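PDB 2YVT: metallophosphoesterase TT1561-like domain-containing protein from Aquifex aeolicus, which is of unknown function but, as a member of the calcineurin-like metallophosphoesterase superfamily, probably hydrolyses phosphoester bonds with the help of bound metal ions. Local coordinates for residues E61-R64 with K65-H68; D79-F82 with R83-E87; E162-L165 with K166-N169; D190-P193 with E194-K197. All blocks are in the same frame, centred on the assembly; numbering follows the deposited sequence.

Interaction 1: residues E61-R64 with K65-H68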
loop_
_atom_site.group_PDB
_atom_site.type_symbol
_atom_site.label_atom_id
_atom_site.label_comp_id
_atom_site.label_asym_id
_atom_site.label_seq_id
_atom_site.Cartn_x
_atom_site.Cartn_y
_atom_site.Cartn_z
ATOM N N GLU A 61 -1.585 21.443 -20.195
ATOM C CA GLU A 61 -1.270 20.046 -20.467
ATOM C C GLU A 61 -0.037 19.620 -19.670
ATOM O O GLU A 61 1.026 20.207 -19.834
ATOM C CB GLU A 61 -1.037 19.840 -21.970
ATOM C CG GLU A 61 -0.829 18.383 -22.381
ATOM C CD GLU A 61 -2.074 17.537 -22.172
ATOM O OE1 GLU A 61 -3.170 17.956 -22.611
ATOM O OE2 GLU A 61 -1.955 16.457 -21.565
ATOM N N PRO A 62 -0.177 18.607 -18.790
ATOM C CA PRO A 62 0.996 18.153 -18.041
ATOM C C PRO A 62 2.184 17.831 -18.941
ATOM O O PRO A 62 2.022 17.219 -20.003
ATOM C CB PRO A 62 0.491 16.898 -17.321
ATOM C CG PRO A 62 -0.955 17.124 -17.183
ATOM C CD PRO A 62 -1.382 17.839 -18.430
ATOM N N ASN A 63 3.364 18.271 -18.521
ATOM C CA ASN A 63 4.570 18.149 -19.329
ATOM C C ASN A 63 5.216 16.781 -19.139
ATOM O O ASN A 63 5.863 16.525 -18.118
ATOM C CB ASN A 63 5.536 19.282 -18.967
ATOM C CG ASN A 63 6.815 19.259 -19.776
ATOM O OD1 ASN A 63 6.982 18.461 -20.709
ATOM N ND2 ASN A 63 7.743 20.145 -19.414
ATOM N N ARG A 64 5.034 15.904 -20.128
ATOM C CA ARG A 64 5.550 14.542 -20.048
ATOM C C ARG A 64 7.079 14.460 -20.079
ATOM O O ARG A 64 7.650 13.416 -19.775
ATOM C CB ARG A 64 4.912 13.651 -21.119
ATOM C CG ARG A 64 3.417 13.454 -20.918
ATOM C CD ARG A 64 2.849 12.415 -21.882
ATOM N NE ARG A 64 3.345 11.075 -21.587
ATOM C CZ ARG A 64 2.814 10.258 -20.677
ATOM N NH1 ARG A 64 1.757 10.635 -19.966
ATOM N NH2 ARG A 64 3.341 9.056 -20.485
ATOM N N LYS A 65 7.741 15.566 -20.432
ATOM C CA LYS A 65 9.201 15.625 -20.336
ATOM C C LYS A 65 9.653 15.400 -18.892
ATOM O O LYS A 65 10.706 14.818 -18.660
ATOM C CB LYS A 65 9.743 16.957 -20.864
ATOM C CG LYS A 65 9.493 17.188 -22.337
ATOM C CD LYS A 65 10.321 18.362 -22.842
ATOM C CE LYS A 65 10.118 18.581 -24.333
ATOM N NZ LYS A 65 10.746 17.507 -25.154
ATOM N N VAL A 66 8.835 15.833 -17.929
ATOM C CA VAL A 66 9.144 15.612 -16.507
ATOM C C VAL A 66 9.188 14.114 -16.173
ATOM O O VAL A 66 10.054 13.660 -15.417
ATOM C CB VAL A 66 8.163 16.382 -15.576
ATOM C CG1 VAL A 66 8.431 16.063 -14.115
ATOM C CG2 VAL A 66 8.298 17.881 -15.806
ATOM N N ILE A 67 8.268 13.345 -16.756
ATOM C CA ILE A 67 8.302 11.893 -16.590
ATOM C C ILE A 67 9.582 11.335 -17.202
ATOM O O ILE A 67 10.346 10.630 -16.548
ATOM C CB ILE A 67 7.078 11.202 -17.244
ATOM C CG1 ILE A 67 5.782 11.657 -16.567
ATOM C CG2 ILE A 67 7.224 9.681 -17.189
ATOM C CD1 ILE A 67 4.511 11.206 -17.274
ATOM N N HIS A 68 9.827 11.682 -18.459
ATOM C CA HIS A 68 10.946 11.104 -19.181
ATOM C C HIS A 68 12.291 11.390 -18.505
ATOM O O HIS A 68 13.134 10.496 -18.399
ATOM C CB HIS A 68 10.914 11.556 -20.644
ATOM C CG HIS A 68 9.623 11.238 -21.338
ATOM N ND1 HIS A 68 9.085 12.046 -22.314
ATOM C CD2 HIS A 68 8.756 10.208 -21.182
ATOM C CE1 HIS A 68 7.945 11.528 -22.735
ATOM N NE2 HIS A 68 7.722 10.412 -22.064
HETATM O O HOH W 1 5.276 10.275 -23.481
HETATM O O HOH W 2 5.890 8.203 -21.436
#
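Asn63 OD1 accepts the backbone N-H of Lys65 at 3.0 Å, a side-chain capping bond at the turn that opens helix 65-86. The donor stands well out of the amide's carbonyl plane, 53° above it, so the oxygen is not met on a lone pair. What brings OD1 there is a first torsion that sets CG anti to the backbone N (chi1 -179°) and beside the carbonyl carbon; OD1 then also touches Lys65 CB at 3.1 Å. The main chain repeats the grip, with Val66 N donating to Asn63 O at 3.1 Å. With an alanine here, the amide of Lys65 would probably be left without its side-chain acceptor and the first turn less firmly fixed.

One residue on, Arg64 O receives His68 N and also lies over one face of the His68 imidazole, 3.2 Å above its plane. The Arg64 guanidinium offers a face to Ile67 CD1, and its edge is joined to His68 by two waters: one accepts from Arg64 NE at 2.8 Å, the other from Arg64 NH2 at 2.9 Å, and both bond His68 NE2. A salt bridge from Arg64 NH1 to Asp151 holds the far end of the group. Ile67 rests on Pro102 and Phe152, while Val66 packs on Leu48 and Glu51 of helix 46-57, and Glu51 also accepts from Asn63 N, so the start of helix 65-86 is tied to the preceding helix.

Interaction 2: residues D79-F82 with R83-E87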
loop_
_atom_site.group_PDB
_atom_site.type_symbol
_atom_site.label_atom_id
_atom_site.label_comp_id
_atom_site.label_asym_id
_atom_site.label_seq_id
_atom_site.Cartn_x
_atom_site.Cartn_y
_atom_site.Cartn_z
ATOM N N ASP A 79 13.999 -0.800 -8.728
ATOM C CA ASP A 79 14.784 -2.023 -8.807
ATOM C C ASP A 79 15.494 -2.280 -7.482
ATOM O O ASP A 79 15.525 -3.414 -6.996
ATOM C CB ASP A 79 15.794 -1.940 -9.951
ATOM C CG ASP A 79 15.148 -2.021 -11.315
ATOM O OD1 ASP A 79 13.941 -2.335 -11.416
ATOM O OD2 ASP A 79 15.867 -1.758 -12.308
ATOM N N LYS A 80 16.033 -1.219 -6.883
ATOM C CA LYS A 80 16.707 -1.337 -5.589
ATOM C C LYS A 80 15.732 -1.748 -4.493
ATOM O O LYS A 80 16.060 -2.579 -3.638
ATOM C CB LYS A 80 17.397 -0.023 -5.224
ATOM C CG LYS A 80 18.246 -0.087 -3.974
ATOM C CD LYS A 80 18.913 1.253 -3.774
ATOM C CE LYS A 80 19.669 1.345 -2.468
ATOM N NZ LYS A 80 20.235 2.726 -2.343
ATOM N N PHE A 81 14.524 -1.188 -4.535
ATOM C CA PHE A 81 13.488 -1.573 -3.585
ATOM C C PHE A 81 13.160 -3.066 -3.700
ATOM O O PHE A 81 13.126 -3.771 -2.697
ATOM C CB PHE A 81 12.220 -0.741 -3.799
ATOM C CG PHE A 81 11.010 -1.282 -3.077
ATOM C CD1 PHE A 81 10.814 -1.027 -1.728
ATOM C CD2 PHE A 81 10.062 -2.046 -3.758
ATOM C CE1 PHE A 81 9.696 -1.527 -1.057
ATOM C CE2 PHE A 81 8.941 -2.548 -3.097
ATOM C CZ PHE A 81 8.762 -2.292 -1.743
ATOM N N PHE A 82 12.909 -3.555 -4.913
ATOM C CA PHE A 82 12.551 -4.963 -5.028
ATOM C C PHE A 82 13.681 -5.881 -4.597
ATOM O O PHE A 82 13.440 -6.885 -3.928
ATOM C CB PHE A 82 12.039 -5.308 -6.423
ATOM C CG PHE A 82 10.661 -4.788 -6.690
ATOM C CD1 PHE A 82 9.558 -5.367 -6.063
ATOM C CD2 PHE A 82 10.459 -3.710 -7.540
ATOM C CE1 PHE A 82 8.266 -4.881 -6.291
ATOM C CE2 PHE A 82 9.175 -3.215 -7.779
ATOM C CZ PHE A 82 8.075 -3.802 -7.149
ATOM N N ARG A 83 14.916 -5.511 -4.926
ATOM C CA ARG A 83 16.065 -6.301 -4.485
ATOM C C ARG A 83 16.168 -6.337 -2.953
ATOM O O ARG A 83 16.263 -7.406 -2.354
ATOM C CB ARG A 83 17.365 -5.771 -5.109
ATOM C CG ARG A 83 18.628 -6.378 -4.511
ATOM C CD ARG A 83 19.866 -6.035 -5.324
ATOM N NE ARG A 83 20.064 -4.593 -5.462
ATOM C CZ ARG A 83 20.644 -3.805 -4.557
ATOM N NH1 ARG A 83 21.098 -4.297 -3.408
ATOM N NH2 ARG A 83 20.763 -2.505 -4.802
ATOM N N GLU A 84 16.130 -5.165 -2.320
ATOM C CA GLU A 84 16.385 -5.096 -0.884
ATOM C C GLU A 84 15.234 -5.651 -0.056
ATOM O O GLU A 84 15.452 -6.281 0.976
ATOM C CB GLU A 84 16.790 -3.674 -0.470
ATOM C CG GLU A 84 18.112 -3.266 -1.114
ATOM C CD GLU A 84 18.844 -2.155 -0.390
ATOM O OE1 GLU A 84 18.415 -1.739 0.696
ATOM O OE2 GLU A 84 19.869 -1.701 -0.929
ATOM N N ILE A 85 14.006 -5.450 -0.524
ATOM C CA ILE A 85 12.870 -6.116 0.104
ATOM C C ILE A 85 12.916 -7.627 -0.152
ATOM O O ILE A 85 12.707 -8.417 0.767
ATOM C CB ILE A 85 11.524 -5.522 -0.367
ATOM C CG1 ILE A 85 11.355 -4.106 0.182
ATOM C CG2 ILE A 85 10.344 -6.417 0.063
ATOM C CD1 ILE A 85 11.240 -4.016 1.718
ATOM N N GLY A 86 13.193 -8.020 -1.396
ATOM C CA GLY A 86 13.291 -9.438 -1.758
ATOM C C GLY A 86 14.282 -10.200 -0.891
ATOM O O GLY A 86 13.989 -11.303 -0.423
ATOM N N GLU A 87 15.440 -9.588 -0.652
ATOM C CA GLU A 87 16.500 -10.196 0.162
ATOM C C GLU A 87 16.129 -10.414 1.633
ATOM O O GLU A 87 16.826 -11.139 2.345
ATOM C CB GLU A 87 17.789 -9.383 0.044
ATOM C CG GLU A 87 18.429 -9.521 -1.331
ATOM C CD GLU A 87 19.800 -8.884 -1.432
ATOM O OE1 GLU A 87 20.274 -8.292 -0.436
ATOM O OE2 GLU A 87 20.409 -8.985 -2.517
#
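Four successive i to i+4 bonds near the C-terminal end of helix 65-86 (Arg83 N to Asp79 O, Glu84 N to Lys80 O, Ile85 N to Phe81 O and Gly86 N to Phe82 O), all 2.8 to 3.0 Å long, establish alpha-helical geometry. The first three are nearly straight at the hydrogen, whereas the last, from Gly86 N to Phe82 O, bends to 149°.

On the buried side, Ile85 CG1 sits over one face of the Phe81 ring. The ring reaches it because chi1 of Phe81 (167°) swings CG beside the carbonyl carbon, toward the following turn. The Phe82 ring leaves the helix in another direction and takes Phe81 CD2 over its centre, 3.9 Å above the plane. Phe82 packs on Ala109 and Ala110 of helix 103-112 and on strand 120-122, while Ile85 touches Leu21 of helix 21-31; this end of the helix thus touches one strand and two helices.

The outer side is polar. Lys80 runs fully extended alongside Glu84, and its ammonium takes part in a cation-pi contact with Phe18. Arg83 bends at its third torsion, bringing NH2 to 3.6 Å from Lys80 CG, and NH1 forms a long salt bridge with Glu84 OE2 at 3.8 Å. Lys80 meets that carboxylate through carbon, CE lying 3.4 Å from Glu84 OE2.

Interaction 3: residues E162-L165 with K166-N169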
loop_
_atom_site.group_PDB
_atom_site.type_symbol
_atom_site.label_atom_id
_atom_site.label_comp_id
_atom_site.label_asym_id
_atom_site.label_seq_id
_atom_site.Cartn_x
_atom_site.Cartn_y
_atom_site.Cartn_z
ATOM N N GLU A 162 -14.972 0.925 -7.790
ATOM C CA GLU A 162 -16.137 0.058 -7.651
ATOM C C GLU A 162 -16.273 -0.889 -8.847
ATOM O O GLU A 162 -16.567 -2.077 -8.681
ATOM C CB GLU A 162 -17.399 0.899 -7.450
ATOM C CG GLU A 162 -17.354 1.730 -6.167
ATOM C CD GLU A 162 -18.624 2.529 -5.908
ATOM O OE1 GLU A 162 -19.447 2.709 -6.836
ATOM O OE2 GLU A 162 -18.781 3.003 -4.765
ATOM N N TYR A 163 -16.014 -0.367 -10.042
ATOM C CA TYR A 163 -16.102 -1.149 -11.266
ATOM C C TYR A 163 -15.104 -2.311 -11.279
ATOM O O TYR A 163 -15.452 -3.450 -11.608
ATOM C CB TYR A 163 -15.856 -0.244 -12.476
ATOM C CG TYR A 163 -16.033 -0.947 -13.799
ATOM C CD1 TYR A 163 -17.312 -1.296 -14.251
ATOM C CD2 TYR A 163 -14.931 -1.283 -14.585
ATOM C CE1 TYR A 163 -17.494 -1.955 -15.464
ATOM C CE2 TYR A 163 -15.104 -1.941 -15.816
ATOM C CZ TYR A 163 -16.386 -2.266 -16.240
ATOM O OH TYR A 163 -16.558 -2.926 -17.436
ATOM N N ILE A 164 -13.857 -2.020 -10.923
ATOM C CA ILE A 164 -12.820 -3.043 -10.924
ATOM C C ILE A 164 -13.074 -4.095 -9.846
ATOM O O ILE A 164 -12.923 -5.293 -10.097
ATOM C CB ILE A 164 -11.418 -2.413 -10.717
ATOM C CG1 ILE A 164 -11.018 -1.567 -11.937
ATOM C CG2 ILE A 164 -10.371 -3.496 -10.374
ATOM C CD1 ILE A 164 -10.863 -2.348 -13.259
ATOM N N LEU A 165 -13.491 -3.651 -8.663
ATOM C CA LEU A 165 -13.603 -4.551 -7.515
ATOM C C LEU A 165 -14.796 -5.502 -7.572
ATOM O O LEU A 165 -14.983 -6.331 -6.673
ATOM C CB LEU A 165 -13.570 -3.764 -6.201
ATOM C CG LEU A 165 -12.189 -3.240 -5.802
ATOM C CD1 LEU A 165 -12.295 -2.308 -4.589
ATOM C CD2 LEU A 165 -11.227 -4.394 -5.507
ATOM N N LYS A 166 -15.573 -5.418 -8.650
ATOM C CA LYS A 166 -16.618 -6.405 -8.904
ATOM C C LYS A 166 -16.057 -7.830 -8.979
ATOM O O LYS A 166 -16.805 -8.802 -8.825
ATOM C CB LYS A 166 -17.389 -6.060 -10.178
ATOM C CG LYS A 166 -18.265 -4.822 -10.048
ATOM C CD LYS A 166 -19.435 -4.819 -11.039
ATOM C CE LYS A 166 -18.995 -5.141 -12.462
ATOM N NZ LYS A 166 -17.947 -4.205 -12.949
ATOM N N PHE A 167 -14.743 -7.959 -9.191
ATOM C CA PHE A 167 -14.117 -9.286 -9.287
ATOM C C PHE A 167 -14.147 -10.070 -7.974
ATOM O O PHE A 167 -14.105 -11.297 -7.975
ATOM C CB PHE A 167 -12.696 -9.239 -9.890
ATOM C CG PHE A 167 -11.618 -8.729 -8.958
ATOM C CD1 PHE A 167 -11.162 -9.507 -7.895
ATOM C CD2 PHE A 167 -11.008 -7.497 -9.187
ATOM C CE1 PHE A 167 -10.154 -9.042 -7.051
ATOM C CE2 PHE A 167 -9.997 -7.028 -8.353
ATOM C CZ PHE A 167 -9.574 -7.798 -7.281
ATOM N N VAL A 168 -14.227 -9.354 -6.858
ATOM C CA VAL A 168 -14.157 -9.997 -5.545
ATOM C C VAL A 168 -15.256 -11.056 -5.378
ATOM O O VAL A 168 -15.001 -12.141 -4.848
ATOM C CB VAL A 168 -14.189 -8.947 -4.401
ATOM C CG1 VAL A 168 -14.120 -9.626 -3.033
ATOM C CG2 VAL A 168 -13.038 -7.966 -4.559
ATOM N N ASN A 169 -16.458 -10.748 -5.867
ATOM C CA ASN A 169 -17.603 -11.673 -5.836
ATOM C C ASN A 169 -17.471 -12.907 -6.734
ATOM O O ASN A 169 -18.319 -13.803 -6.691
ATOM C CB ASN A 169 -18.890 -10.929 -6.204
ATOM C CG ASN A 169 -19.423 -10.070 -5.070
ATOM O OD1 ASN A 169 -18.933 -10.122 -3.937
ATOM N ND2 ASN A 169 -20.443 -9.275 -5.372
HETATM O O HOH W 3 -17.272 -7.725 -5.751
#
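The end of helix 158-164 passes into a 3-10 turn here, and the i to i+3 bonds of Phe167 and Val168 record the change. Phe167 N reaches back to Ile164 O in a weak bond of 3.4 Å, and Val168 N to Leu165 O at 3.1 Å, the donor well out of the carbonyl plane. Leu165 O is gripped a second time by a water that donates to it at 2.8 Å and accepts from Asn169 N.

Lys166 folds back across the turn. Bends at its third and fourth torsions (chi3 -48°, chi4 -57°) turn the ammonium toward Tyr163, where NZ donates to the carbonyl oxygen of Tyr163 at 2.9 Å, in the carbonyl plane and on a lone pair. The same nitrogen makes an off-centre cation-pi contact with the Tyr163 ring, 3.8 Å from the centroid and 33° from the normal, leaning toward CD1. The ammonium is thus probably steadied by the carbonyl and the ring together.

Phe167 has CG in the crowded position between its backbone N and carbonyl carbon, which carries CD2 back to 3.1 Å from Ile164 O and places CE2 near both Ile164 CG2 and Leu165 CD2. Replacing this ring by an alanine is likely to open a gap beside those two aliphatic side chains and leave the Phe127 ring without its aromatic neighbour. Leu165 and Val168, side by side, pack on Ile137 of strand 134-144 and on Ile207 and Leu211 of helix 202-211, while Ile164 reaches Phe139 of that strand.

Interaction 4: residues D190-P193 with E194-K197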
loop_
_atom_site.group_PDB
_atom_site.type_symbol
_atom_site.label_atom_id
_atom_site.label_comp_id
_atom_site.label_asym_id
_atom_site.label_seq_id
_atom_site.Cartn_x
_atom_site.Cartn_y
_atom_site.Cartn_z
ATOM N N ASP A 190 -7.005 7.463 9.662
ATOM C CA ASP A 190 -6.702 8.453 8.628
ATOM C C ASP A 190 -6.363 9.822 9.210
ATOM O O ASP A 190 -6.509 10.846 8.539
ATOM C CB ASP A 190 -7.817 8.521 7.570
ATOM C CG ASP A 190 -9.015 9.339 8.013
ATOM O OD1 ASP A 190 -9.354 9.320 9.212
ATOM O OD2 ASP A 190 -9.627 9.982 7.135
ATOM N N ARG A 191 -5.884 9.816 10.456
ATOM C CA ARG A 191 -5.561 11.048 11.158
ATOM C C ARG A 191 -4.240 10.991 11.916
ATOM O O ARG A 191 -3.715 9.911 12.210
ATOM C CB ARG A 191 -6.694 11.419 12.114
ATOM C CG ARG A 191 -8.010 11.682 11.400
ATOM C CD ARG A 191 -8.908 12.620 12.204
ATOM N NE ARG A 191 -9.372 11.982 13.429
ATOM C CZ ARG A 191 -10.135 12.573 14.340
ATOM N NH1 ARG A 191 -10.529 13.830 14.171
ATOM N NH2 ARG A 191 -10.502 11.905 15.422
ATOM N N THR A 192 -3.706 12.178 12.196
ATOM C CA THR A 192 -2.589 12.363 13.115
ATOM C C THR A 192 -3.047 13.379 14.164
ATOM O O THR A 192 -4.050 14.068 13.955
ATOM C CB THR A 192 -1.324 12.913 12.407
ATOM O OG1 THR A 192 -1.535 14.279 12.017
ATOM C CG2 THR A 192 -0.962 12.078 11.181
ATOM N N PRO A 193 -2.322 13.479 15.293
ATOM C CA PRO A 193 -2.666 14.506 16.289
ATOM C C PRO A 193 -2.477 15.969 15.834
ATOM O O PRO A 193 -2.951 16.881 16.517
ATOM C CB PRO A 193 -1.733 14.184 17.463
ATOM C CG PRO A 193 -1.286 12.755 17.231
ATOM C CD PRO A 193 -1.210 12.626 15.747
ATOM N N GLU A 194 -1.812 16.185 14.695
ATOM C CA GLU A 194 -1.484 17.539 14.220
ATOM C C GLU A 194 -2.648 18.339 13.654
ATOM O O GLU A 194 -2.590 19.574 13.610
ATOM C CB GLU A 194 -0.372 17.503 13.176
ATOM C CG GLU A 194 0.935 18.090 13.652
ATOM C CD GLU A 194 1.971 17.034 13.914
ATOM O OE1 GLU A 194 1.760 15.884 13.472
ATOM O OE2 GLU A 194 2.999 17.350 14.550
ATOM N N ASP A 195 -3.676 17.639 13.183
ATOM C CA ASP A 195 -4.915 18.277 12.761
ATOM C C ASP A 195 -6.077 17.308 12.946
ATOM O O ASP A 195 -5.900 16.100 12.799
ATOM C CB ASP A 195 -4.820 18.786 11.316
ATOM C CG ASP A 195 -4.565 17.679 10.314
ATOM O OD1 ASP A 195 -5.534 17.008 9.904
ATOM O OD2 ASP A 195 -3.401 17.499 9.907
ATOM N N PRO A 196 -7.266 17.830 13.302
ATOM C CA PRO A 196 -8.453 16.981 13.427
ATOM C C PRO A 196 -9.009 16.543 12.071
ATOM O O PRO A 196 -9.972 15.769 12.019
ATOM C CB PRO A 196 -9.458 17.893 14.140
ATOM C CG PRO A 196 -9.051 19.268 13.744
ATOM C CD PRO A 196 -7.556 19.239 13.631
ATOM N N LYS A 197 -8.410 17.029 10.986
ATOM C CA LYS A 197 -8.901 16.732 9.649
ATOM C C LYS A 197 -8.657 15.279 9.280
ATOM O O LYS A 197 -7.634 14.685 9.642
ATOM C CB LYS A 197 -8.255 17.632 8.595
ATOM C CG LYS A 197 -8.710 19.073 8.631
ATOM C CD LYS A 197 -8.224 19.795 7.383
ATOM C CE LYS A 197 -7.931 21.250 7.674
ATOM N NZ LYS A 197 -6.742 21.467 8.568
HETATM O O HOH W 4 -5.336 14.398 11.068
HETATM O O HOH W 5 -2.945 14.903 9.870
#
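A single water gathers three backbone groups from both arms of the loop: it accepts from Thr192 N at 3.0 Å and is placed to donate to Lys197 O at 2.7 Å and, less certainly, to Asp195 O. More acceptors surround it than it has protons, so its donations are probably shared. A second water lies 2.6 Å from Thr192 OG1 and donates to Asp195 OD2, a carboxylate oxygen that also receives His199 NE2.

Arg191 spans the arms directly. Its NH1 donates to Pro196 O at 2.9 Å with 163° at the hydrogen; the acceptor lies at the guanidinium edge, only 1° out of that plane, while the donor is tilted 23° from the plane of the carbonyl. The chain bends at its third torsion, and on its way CG and CD both pass 3.5 Å from Lys197 O. Arg191 NE is also bonded to Glu187 O, so bonds to two backbone carbonyls restrict the rotation of the guanidinium, and its NH2 has a further partner.

At the tip, Thr192 OG1 accepts from Glu194 N at 3.3 Å, an ST turn. That hydroxyl stands between the backbone N and the carbonyl carbon of its own residue, which turns it toward the amide of Glu194, with Glu194 CB also near. At the base, Asp190 bonds His198 ND1 and Gly200 N, closing the loop that precedes helix 202-211. The backbone from Thr192 to Asp195 forms a type I beta turn, whose arms make a surface loop bridged chiefly by water and the arginine.

Interactions 1 and 2 share helix 65-86, one at its start and the other near its end, with centres about 27 Å apart and no touch. Interaction 2 is the more buried, four of its eight touching residues being buried, and relies on regular i to i+4 bonds and apolar packing. Interactions 1, 3 and 4 lie at the surface, where side chains and waters meet backbone groups at a helix start, a helix end and a loop turn. In sequence, interactions 3 and 4 stand either side of strand 175-180; both come before helix 202-211, against which Leu165 and Val168 pack. Interactions 2 and 4 lie on opposite sides of the chain's centre.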